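Local coordinates for uncharacterized protein (Legionella pneumophila subsp. pneumophila, PDB 5T2X) that is of unknown function but belongs to the DUF5630 family and folds as an all-helical chain without beta strands, at residues A[35-39]-A[64-68]; A[41-47]-A[68-72]; A[204-208]-A[262-266]. All coordinates share one frame; numbering follows the deposited sequence.

Overall arrangement
Contacts 1 and 2 lie about 9 Å apart, centre to centre, and form one neighbourhood: both use helix 66-76, share Ile68, and set it against the successive helices 31-40 and 43-52. Contact 3 ties helix 191-207 to the last helix, 252-272, with its centre about 35 Å from that of contact 2 and on the opposite side of the chain's centre. Contact 1 joins a salt bridge at its partly exposed edge to an apolar interior, and contact 2, also partly buried, relies on leucine methyls against aromatic rings plus one bridging water. Contact 3 is the most buried of the three, with small alanines facing a leucine and the aliphatic part of a lysine.

Contact 1: residues A[35-39]-A[64-68]; sequences KMLLN and EQADI
With its side chain fully extended, beginning with CG anti to the backbone N (chi1 -177°), Lys35 stretches straight from helix 31-40 to residues 64-68, while Asp67 reaches back from the other direction, its CG turned between its own backbone N and carbonyl carbon (chi1 63°). The two meet in a salt bridge: Lys35 NZ lies 2.7 Å from Asp67 OD1, on the syn side of the carboxylate and 20° out of its plane. A second bond runs from Lys35 NZ to Glu64 O at 2.8 Å, nearly in line with that carbonyl. These two acceptors, Glu64 O and Asp67 OD1, are themselves only 2.8 Å apart, and the ammonium group that bonds to both probably relieves their mutual repulsion. A long, flexible lysine suits a place where the charge must cross to a neighbouring helix.

The contact joins two helices of an all-helical chain, and it falls where a short 3-10 turn leads into helix 66-76. Asp67 stands in the first turn of that helix, where a negative charge is probably favoured by the helix end. Next to the ion pair the chemistry becomes apolar. The lysine's methylene CG rests 3.8 Å from Ile68 CD1, and Leu38 CB approaches the same methyl at 4.3 Å. Leu38 also packs against Ile22, Ile56 and Phe59, as befits a buried leucine. Asn39, one turn on from Lys35, also touches the isoleucine: its OD1 packs 3.3 Å from Ile68 CG1, a van der Waals contact of an amide oxygen with an aliphatic branch. Gln65 OE1 lies 3.6 Å from Lys35 CD, whereas the NE2 of this buried glutamine is satisfied by Phe59 O.

Contact 2: residues A[41-47]-A[68-72]; sequences LDLTTLI and IWRTH
A single water links His72 to Leu41: it sits 2.6 Å from His72 NE2 and donates to Leu41 O at 2.9 Å. Both the water and Leu41 O lie at the edge of the imidazole, in its plane, which leaves one face of the ring to Leu43. The leucine's CD1 stands 3.9 Å from the centroid of the His72 ring, 14° off the normal, in a CH-pi contact. The histidine is thus suited to a partly exposed place, polar at its rim and apolar over its face.

Leu46 projects from the same helix three residues on, its CG anti to the backbone N (chi1 170°), and its CD2 is shared among three partners: it approaches His72 NE2 obliquely, touches Ile68 CG2, and lies over the six-membered ring of Trp69, 4.2 Å from its centroid. Helices 43-52 and 66-76 here run roughly antiparallel, with 149° between the directions of their facing segments, whose axes come no closer than 11.9 Å. This wide spacing is filled by large side chains, leucines from one helix and indole and imidazole from the other. Ile47 CG1 meets the edge of the indole 4.2 Å from Trp69 CZ3, and the isoleucine also packs on Tyr99 and Phe100 of helix 91-111. Trp69 NE1 is bonded to Cys60 O, which anchors the polar side of the buried ring. At the start of helix 43-52, Asp42 is the N-cap: its OD1 accepts from Thr45 OG1 at 2.8 Å and its OD2 from Thr45 N in a weak bond, which helps to hold the first turn, from which Leu43 and Leu46 extend.

Contact 3: residues A[204-208]-A[262-266]; sequences ARKLS and ASEKA
Ala266 and Lys206 make the close-packed part of this contact, the lysine's CB lying 3.8 Å from the alanine's CB where the two backbones approach most nearly. An alanine fits here because its short side chain lets helix 252-272 lie near the end of helix 191-207. Leu207 comes in beside it, its CD2 4.0 Å from Ala266 O and 4.2 Å from Ala266 CB. The same leucine also packs on Ile269 and Leu270 a turn further on, so it covers the C-terminal helix along more than one turn. Ala262, one turn back, is likewise small and buried. It meets the lysine from its carbonyl side, Lys206 CD being 3.9 Å from Ala262 O, and it also packs on Leu202 and Ile203 of helix 191-207.

The outer part is more exposed and more polar, though its polar atoms come close. Beyond CD the chain of Lys206 runs along the backbone of Ser263 and bends only at its last torsion (chi4 -58°), leaving CE 3.2 Å and NZ 3.3 Å from Ser263 OG. That hydroxyl is hydrogen-bonded to Tyr259 O of its own helix. Lys206 and Ser263 are both partly exposed, which suits a serine and the charged end of a lysine. Across this interface, then, the union of the two helices rests mainly on aliphatic carbons fitted against small alanines, with the lysine adding methylene contact rather than an ion pair within it.

Contact 1: residues A[35-39]-A[64-68]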
# COMPACT_ATOMS: atom_id res chain seq x y z
N LYS A 35 -17.27 1.21 23.20
CA LYS A 35 -16.17 2.02 22.68
C LYS A 35 -15.15 2.34 23.77
O LYS A 35 -13.95 2.44 23.49
CB LYS A 35 -16.73 3.30 22.07
CG LYS A 35 -15.71 4.21 21.41
CD LYS A 35 -16.41 5.35 20.70
CE LYS A 35 -15.42 6.35 20.14
NZ LYS A 35 -16.11 7.44 19.39
N MSE A 36 -15.61 2.48 25.00
CA MSE A 36 -14.74 2.75 26.14
C MSE A 36 -13.81 1.57 26.43
O MSE A 36 -12.63 1.76 26.72
CB MSE A 36 -15.59 3.07 27.36
CG MSE A 36 -14.88 3.03 28.68
SE MSE A 36 -16.19 3.20 30.12
CE MSE A 36 -15.01 2.90 31.64
N LEU A 37 -14.35 0.36 26.34
CA LEU A 37 -13.54 -0.83 26.57
C LEU A 37 -12.64 -1.14 25.38
O LEU A 37 -11.51 -1.60 25.56
CB LEU A 37 -14.44 -2.03 26.88
CG LEU A 37 -15.15 -2.03 28.24
CD1 LEU A 37 -15.94 -3.31 28.43
CD2 LEU A 37 -14.14 -1.84 29.37
N LEU A 38 -13.13 -0.90 24.16
CA LEU A 38 -12.32 -1.13 22.97
C LEU A 38 -11.08 -0.25 22.96
O LEU A 38 -10.02 -0.67 22.48
CB LEU A 38 -13.15 -0.90 21.71
CG LEU A 38 -14.17 -2.00 21.36
CD1 LEU A 38 -15.18 -1.48 20.35
CD2 LEU A 38 -13.45 -3.23 20.83
N ASN A 39 -11.18 0.97 23.49
CA ASN A 39 -10.03 1.87 23.51
C ASN A 39 -8.98 1.43 24.52
O ASN A 39 -7.81 1.80 24.37
CB ASN A 39 -10.48 3.30 23.82
CG ASN A 39 -11.08 3.98 22.61
OD1 ASN A 39 -10.71 3.71 21.47
ND2 ASN A 39 -12.02 4.89 22.86
N GLU A 64 -18.25 6.97 13.48
CA GLU A 64 -17.98 7.49 14.82
C GLU A 64 -16.96 6.66 15.59
O GLU A 64 -16.57 7.06 16.69
CB GLU A 64 -19.27 7.61 15.63
CG GLU A 64 -20.07 6.31 15.74
CD GLU A 64 -20.98 6.08 14.55
OE1 GLU A 64 -20.97 6.90 13.61
OE2 GLU A 64 -21.71 5.06 14.55
N GLN A 65 -16.52 5.52 15.04
CA GLN A 65 -15.50 4.70 15.67
C GLN A 65 -14.12 4.88 15.04
O GLN A 65 -13.18 4.18 15.42
CB GLN A 65 -15.91 3.23 15.64
CG GLN A 65 -16.73 2.80 16.84
CD GLN A 65 -18.06 3.52 16.93
OE1 GLN A 65 -18.24 4.42 17.76
NE2 GLN A 65 -19.01 3.13 16.09
N ALA A 66 -13.99 5.80 14.08
CA ALA A 66 -12.71 6.05 13.43
C ALA A 66 -11.67 6.62 14.39
O ALA A 66 -10.47 6.45 14.15
CB ALA A 66 -12.91 6.99 12.24
N ASP A 67 -12.10 7.30 15.45
CA ASP A 67 -11.15 7.83 16.43
C ASP A 67 -10.44 6.72 17.19
O ASP A 67 -9.34 6.95 17.71
CB ASP A 67 -11.86 8.76 17.41
CG ASP A 67 -12.91 8.05 18.23
OD1 ASP A 67 -14.03 7.85 17.71
OD2 ASP A 67 -12.61 7.68 19.38
N ILE A 68 -11.05 5.54 17.28
CA ILE A 68 -10.37 4.40 17.89
C ILE A 68 -9.10 4.07 17.12
O ILE A 68 -8.04 3.81 17.72
CB ILE A 68 -11.32 3.18 17.95
CG1 ILE A 68 -12.55 3.50 18.79
CG2 ILE A 68 -10.58 1.96 18.49
CD1 ILE A 68 -13.54 2.36 18.88

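Contact 2: residues A[41-47]-A[68-72]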
# COMPACT_ATOMS: atom_id res chain seq x y z
N LEU A 41 -7.95 -1.58 24.88
CA LEU A 41 -7.23 -2.73 24.36
C LEU A 41 -5.94 -2.31 23.67
O LEU A 41 -5.82 -1.21 23.12
CB LEU A 41 -8.10 -3.50 23.37
CG LEU A 41 -9.38 -4.16 23.90
CD1 LEU A 41 -10.14 -4.80 22.76
CD2 LEU A 41 -9.04 -5.18 24.97
N ASP A 42 -4.96 -3.21 23.71
CA ASP A 42 -3.80 -3.06 22.85
C ASP A 42 -4.19 -3.34 21.40
O ASP A 42 -5.18 -4.04 21.13
CB ASP A 42 -2.68 -4.00 23.29
CG ASP A 42 -3.15 -5.43 23.48
OD1 ASP A 42 -4.19 -5.63 24.15
OD2 ASP A 42 -2.50 -6.35 22.94
N LEU A 43 -3.41 -2.79 20.48
CA LEU A 43 -3.74 -2.92 19.06
C LEU A 43 -3.80 -4.38 18.63
O LEU A 43 -4.62 -4.74 17.77
CB LEU A 43 -2.75 -2.14 18.21
CG LEU A 43 -3.06 -2.05 16.71
CD1 LEU A 43 -4.49 -1.58 16.49
CD2 LEU A 43 -2.08 -1.12 16.02
N THR A 44 -2.94 -5.23 19.20
CA THR A 44 -2.96 -6.65 18.84
C THR A 44 -4.30 -7.28 19.19
O THR A 44 -4.89 -8.01 18.38
CB THR A 44 -1.82 -7.39 19.54
OG1 THR A 44 -0.56 -6.86 19.11
CG2 THR A 44 -1.88 -8.88 19.22
N THR A 45 -4.81 -7.01 20.40
CA THR A 45 -6.07 -7.61 20.82
C THR A 45 -7.25 -6.98 20.10
O THR A 45 -8.21 -7.68 19.74
CB THR A 45 -6.22 -7.47 22.34
OG1 THR A 45 -5.05 -7.99 22.99
CG2 THR A 45 -7.44 -8.23 22.82
N LEU A 46 -7.20 -5.66 19.87
CA LEU A 46 -8.28 -4.99 19.14
C LEU A 46 -8.45 -5.58 17.75
O LEU A 46 -9.56 -5.92 17.33
CB LEU A 46 -8.00 -3.49 19.06
CG LEU A 46 -8.91 -2.69 18.13
CD1 LEU A 46 -10.36 -2.71 18.61
CD2 LEU A 46 -8.42 -1.26 17.98
N ILE A 47 -7.34 -5.71 17.01
CA ILE A 47 -7.41 -6.27 15.66
C ILE A 47 -7.89 -7.72 15.71
O ILE A 47 -8.70 -8.15 14.89
CB ILE A 47 -6.04 -6.15 14.97
CG1 ILE A 47 -5.71 -4.67 14.73
CG2 ILE A 47 -6.03 -6.92 13.66
CD1 ILE A 47 -4.37 -4.45 14.06
N ILE A 68 -11.05 5.54 17.28
CA ILE A 68 -10.37 4.40 17.89
C ILE A 68 -9.10 4.07 17.12
O ILE A 68 -8.04 3.81 17.72
CB ILE A 68 -11.32 3.18 17.95
CG1 ILE A 68 -12.55 3.50 18.79
CG2 ILE A 68 -10.58 1.96 18.49
CD1 ILE A 68 -13.54 2.36 18.88
N TRP A 69 -9.17 4.11 15.79
CA TRP A 69 -8.01 3.78 14.97
C TRP A 69 -7.02 4.94 14.91
O TRP A 69 -5.80 4.71 14.86
CB TRP A 69 -8.46 3.39 13.56
CG TRP A 69 -9.44 2.25 13.56
CD1 TRP A 69 -10.79 2.33 13.34
CD2 TRP A 69 -9.15 0.87 13.79
NE1 TRP A 69 -11.35 1.08 13.42
CE2 TRP A 69 -10.37 0.16 13.70
CE3 TRP A 69 -7.98 0.16 14.07
CZ2 TRP A 69 -10.45 -1.22 13.87
CZ3 TRP A 69 -8.06 -1.21 14.24
CH2 TRP A 69 -9.28 -1.89 14.14
N ARG A 70 -7.51 6.18 14.90
CA ARG A 70 -6.61 7.33 14.84
C ARG A 70 -5.72 7.41 16.07
O ARG A 70 -4.56 7.84 15.97
CB ARG A 70 -7.40 8.62 14.67
CG ARG A 70 -8.04 8.77 13.31
CD ARG A 70 -8.46 10.21 13.04
NE ARG A 70 -9.04 10.33 11.71
CZ ARG A 70 -10.33 10.12 11.44
NH1 ARG A 70 -11.16 9.78 12.42
NH2 ARG A 70 -10.78 10.25 10.20
N THR A 71 -6.24 7.02 17.23
CA THR A 71 -5.42 6.96 18.43
C THR A 71 -4.25 6.00 18.24
O THR A 71 -3.11 6.31 18.60
CB THR A 71 -6.26 6.55 19.64
OG1 THR A 71 -7.28 7.54 19.86
CG2 THR A 71 -5.40 6.42 20.88
N HIS A 72 -4.52 4.82 17.67
CA HIS A 72 -3.44 3.88 17.39
C HIS A 72 -2.53 4.39 16.28
O HIS A 72 -1.31 4.18 16.32
CB HIS A 72 -4.02 2.51 17.03
CG HIS A 72 -4.68 1.81 18.18
ND1 HIS A 72 -3.96 1.31 19.25
CD2 HIS A 72 -5.98 1.53 18.43
CE1 HIS A 72 -4.80 0.75 20.10
NE2 HIS A 72 -6.03 0.87 19.63
O HOH W 1 -7.75 0.05 21.39

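Contact 3: residues A[204-208]-A[262-266]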
# COMPACT_ATOMS: atom_id res chain seq x y z
N ALA A 204 2.34 9.00 -12.49
CA ALA A 204 2.87 9.33 -11.17
C ALA A 204 3.23 10.80 -11.07
O ALA A 204 3.05 11.42 -10.01
CB ALA A 204 4.08 8.45 -10.86
N ARG A 205 3.74 11.38 -12.15
CA ARG A 205 4.07 12.80 -12.13
C ARG A 205 2.81 13.66 -12.15
O ARG A 205 2.70 14.64 -11.39
CB ARG A 205 4.97 13.15 -13.31
CG ARG A 205 5.55 14.55 -13.25
CD ARG A 205 6.44 14.83 -14.45
NE ARG A 205 7.19 16.08 -14.30
CZ ARG A 205 8.02 16.57 -15.21
NH1 ARG A 205 8.21 15.92 -16.35
NH2 ARG A 205 8.66 17.71 -14.98
N LYS A 206 1.83 13.30 -12.99
CA LYS A 206 0.59 14.06 -13.10
C LYS A 206 -0.25 14.00 -11.83
O LYS A 206 -1.15 14.82 -11.66
CB LYS A 206 -0.22 13.55 -14.29
CG LYS A 206 0.47 13.77 -15.62
CD LYS A 206 -0.31 13.15 -16.77
CE LYS A 206 0.41 13.39 -18.09
NZ LYS A 206 0.60 14.85 -18.34
N LEU A 207 0.02 13.04 -10.94
CA LEU A 207 -0.67 12.97 -9.66
C LEU A 207 0.12 13.58 -8.51
O LEU A 207 -0.44 13.78 -7.43
CB LEU A 207 -1.00 11.51 -9.32
CG LEU A 207 -1.93 10.74 -10.25
CD1 LEU A 207 -2.12 9.31 -9.76
CD2 LEU A 207 -3.27 11.45 -10.38
N SER A 208 1.40 13.90 -8.73
CA SER A 208 2.29 14.30 -7.65
C SER A 208 1.90 15.62 -6.99
O SER A 208 2.45 15.94 -5.93
CB SER A 208 3.73 14.40 -8.18
OG SER A 208 3.82 15.33 -9.24
N ALA A 262 -1.85 8.52 -20.41
CA ALA A 262 -1.48 8.93 -19.06
C ALA A 262 -2.29 10.14 -18.61
O ALA A 262 -2.75 10.19 -17.47
CB ALA A 262 0.02 9.23 -18.99
N SER A 263 -2.48 11.12 -19.50
CA SER A 263 -3.26 12.30 -19.15
C SER A 263 -4.72 11.94 -18.92
O SER A 263 -5.37 12.48 -18.01
CB SER A 263 -3.13 13.36 -20.24
OG SER A 263 -1.79 13.79 -20.38
N GLU A 264 -5.27 11.04 -19.74
CA GLU A 264 -6.67 10.66 -19.61
C GLU A 264 -6.92 9.92 -18.30
O GLU A 264 -7.89 10.20 -17.59
CB GLU A 264 -7.09 9.80 -20.80
CG GLU A 264 -8.59 9.51 -20.85
CD GLU A 264 -8.95 8.55 -21.96
OE1 GLU A 264 -9.05 7.33 -21.68
OE2 GLU A 264 -9.11 9.00 -23.11
N LYS A 265 -6.04 8.97 -17.95
CA LYS A 265 -6.24 8.19 -16.74
C LYS A 265 -5.97 9.03 -15.49
O LYS A 265 -6.63 8.84 -14.46
CB LYS A 265 -5.35 6.95 -16.76
CG LYS A 265 -5.70 5.97 -17.88
CD LYS A 265 -4.75 4.79 -17.91
CE LYS A 265 -5.11 3.83 -19.04
NZ LYS A 265 -4.15 2.69 -19.13
N ALA A 266 -5.00 9.95 -15.56
CA ALA A 266 -4.73 10.81 -14.42
C ALA A 266 -5.85 11.83 -14.22
O ALA A 266 -6.15 12.20 -13.07
CB ALA A 266 -3.39 11.53 -14.60